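Local coordinates for protein putative Acetyltransferase (Lactobacillus plantarum WCFS1, PDB 3EFA) that probably transfers an acetyl group from acetyl-coenzyme A to an amine, as a putative N-acetyltransferase of the GNAT family, at residues R30-S33 against A34-F38. Residues are numbered along the deposited sequence; the frame is centred on the assembly and turned at random.
Sequences RGIS and ADVEF
The backbone oxygen of Ser33 receives two amide N-H groups from the first turn of helix 34-37, and this is the tight part of the contact. Glu37 N lies 3.0 Å from Ser33 O and arrives nearly in line with the carbonyl bond. Val36 N, 2.9 Å from Ser33 O, stands well above the carbonyl plane and makes the more bent bond (N-H...O angle 138°). One acceptor therefore serves an i+3 and an i+4 donor and fixes the start of the helix. Phe38 N adds an i+4 bond to Ala34 O, 3.0 Å long.

On the inward side, the carboxylate of buried Glu37 is bound by Arg22 of helix 12-29 in a salt bridge through OE2, while OE1 hydrogen-bonds a glycerol, probably from the crystallisation liquor. Ile32 also rests on Phe26 of that helix.

The solvent side, with exposed Ser33, Asp35 and Val36, has only light apolar touches. With Ile32 chi1 at -62°, CG1 sits beside the backbone N and CG2 lies anti to it, 4.1 Å from Val36 CB; the two side chains cross at about a right angle. Val36 CG2 lies 3.8 Å from Ser33 CB.

Ser33 occupies the N-cap position, but across this contact its backbone oxygen, not OG, makes the hydrogen bonds. Gly31 leaves helix 12-29 at positive phi, giving a short connection between the chain's first two helices, consistent with the N-terminal helical region of the GNAT fold.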
ATOM      1  N   ARG A  30      10.809  22.343 -10.511  1.00 52.20           N
ATOM      2  CA  ARG A  30       9.446  22.114 -10.035  1.00 53.41           C
ATOM      3  C   ARG A  30       9.123  22.727  -8.671  1.00 51.69           C
ATOM      4  O   ARG A  30       8.006  22.600  -8.190  1.00 55.66           O
ATOM      5  CB  ARG A  30       9.122  20.619 -10.055  1.00 58.63           C
ATOM      6  CG  ARG A  30       9.034  20.067 -11.468  1.00 62.08           C
ATOM      7  CD  ARG A  30       9.135  18.563 -11.491  1.00 67.32           C
ATOM      8  NE  ARG A  30       8.095  17.944 -10.685  1.00 75.67           N
ATOM      9  CZ  ARG A  30       7.878  16.635 -10.633  1.00 80.68           C
ATOM     10  NH1 ARG A  30       8.635  15.807 -11.348  1.00 72.49           N
ATOM     11  NH2 ARG A  30       6.905  16.155  -9.869  1.00 84.63           N
ATOM     12  N   GLY A  31      10.104  23.381  -8.056  1.00 47.08           N
ATOM     13  CA  GLY A  31       9.863  24.167  -6.860  1.00 53.10           C
ATOM     14  C   GLY A  31       9.600  23.423  -5.562  1.00 58.84           C
ATOM     15  O   GLY A  31       9.050  23.991  -4.619  1.00 65.26           O
ATOM     16  N   ILE A  32       9.986  22.156  -5.489  1.00 54.26           N
ATOM     17  CA  ILE A  32       9.890  21.448  -4.221  1.00 51.33           C
ATOM     18  C   ILE A  32      11.005  21.893  -3.261  1.00 60.05           C
ATOM     19  O   ILE A  32      12.156  22.146  -3.668  1.00 56.96           O
ATOM     20  CB  ILE A  32       9.912  19.925  -4.418  1.00 50.16           C
ATOM     21  CG1 ILE A  32       8.704  19.494  -5.257  1.00 56.75           C
ATOM     22  CG2 ILE A  32       9.925  19.202  -3.064  1.00 42.64           C
ATOM     23  CD1 ILE A  32       8.891  18.164  -5.976  1.00 59.04           C
ATOM     24  N   SER A  33      10.643  22.007  -1.987  1.00 56.54           N
ATOM     25  CA  SER A  33      11.582  22.368  -0.930  1.00 53.28           C
ATOM     26  C   SER A  33      12.744  21.356  -0.824  1.00 50.42           C
ATOM     27  O   SER A  33      12.527  20.138  -0.847  1.00 46.23           O
ATOM     28  CB  SER A  33      10.825  22.486   0.401  1.00 47.51           C
ATOM     29  OG  SER A  33      11.704  22.673   1.488  1.00 59.45           O
ATOM     30  N   ALA A  34      13.973  21.865  -0.716  1.00 40.40           N
ATOM     31  CA  ALA A  34      15.157  21.003  -0.732  1.00 43.19           C
ATOM     32  C   ALA A  34      15.240  20.080   0.486  1.00 43.76           C
ATOM     33  O   ALA A  34      15.753  18.968   0.398  1.00 41.49           O
ATOM     34  CB  ALA A  34      16.443  21.829  -0.879  1.00 36.70           C
ATOM     35  N   ASP A  35      14.736  20.530   1.627  1.00 47.04           N
ATOM     36  CA  ASP A  35      14.683  19.697   2.821  0.50 56.01           C
ATOM     37  C   ASP A  35      13.543  18.674   2.757  1.00 58.55           C
ATOM     38  O   ASP A  35      13.433  17.806   3.621  1.00 56.42           O
ATOM     39  CB  ASP A  35      14.570  20.573   4.065  0.50 56.37           C
ATOM     40  CG  ASP A  35      15.702  21.572   4.166  0.50 54.24           C
ATOM     41  OD1 ASP A  35      16.836  21.159   4.503  0.50 45.97           O
ATOM     42  OD2 ASP A  35      15.456  22.766   3.896  0.50 54.96           O
ATOM     43  N   VAL A  36      12.688  18.801   1.737  1.00 46.75           N
ATOM     44  CA  VAL A  36      11.703  17.761   1.432  1.00 42.95           C
ATOM     45  C   VAL A  36      12.314  16.723   0.445  1.00 54.92           C
ATOM     46  O   VAL A  36      12.234  15.513   0.677  1.00 43.79           O
ATOM     47  CB  VAL A  36      10.344  18.330   0.876  1.00 63.02           C
ATOM     48  CG1 VAL A  36       9.392  17.194   0.489  1.00 53.63           C
ATOM     49  CG2 VAL A  36       9.665  19.239   1.891  1.00 60.94           C
ATOM     50  N   GLU A  37      12.934  17.194  -0.639  1.00 50.58           N
ATOM     51  CA  GLU A  37      13.542  16.289  -1.625  1.00 49.17           C
ATOM     52  C   GLU A  37      14.647  15.412  -1.024  1.00 53.47           C
ATOM     53  O   GLU A  37      14.653  14.190  -1.225  1.00 41.75           O
ATOM     54  CB  GLU A  37      14.107  17.058  -2.825  1.00 44.84           C
ATOM     55  CG  GLU A  37      14.882  16.180  -3.806  1.00 50.20           C
ATOM     56  CD  GLU A  37      14.015  15.057  -4.384  1.00 55.17           C
ATOM     57  OE1 GLU A  37      12.784  15.256  -4.456  1.00 49.15           O
ATOM     58  OE2 GLU A  37      14.558  13.986  -4.762  1.00 45.22           O
ATOM     59  N   PHE A  38      15.576  16.041  -0.300  1.00 35.61           N
ATOM     60  CA  PHE A  38      16.692  15.330   0.305  1.00 43.48           C
ATOM     61  C   PHE A  38      16.374  15.015   1.758  1.00 47.11           C
ATOM     62  O   PHE A  38      16.053  15.909   2.543  1.00 50.63           O
ATOM     63  CB  PHE A  38      18.013  16.118   0.109  1.00 40.78           C
ATOM     64  CG  PHE A  38      18.298  16.412  -1.343  1.00 38.48           C
ATOM     65  CD1 PHE A  38      18.807  15.408  -2.177  1.00 32.59           C
ATOM     66  CD2 PHE A  38      17.970  17.650  -1.898  1.00 32.97           C
ATOM     67  CE1 PHE A  38      19.030  15.648  -3.544  1.00 32.43           C
ATOM     68  CE2 PHE A  38      18.181  17.907  -3.251  1.00 32.42           C
ATOM     69  CZ  PHE A  38      18.713  16.906  -4.084  1.00 38.07           C
TER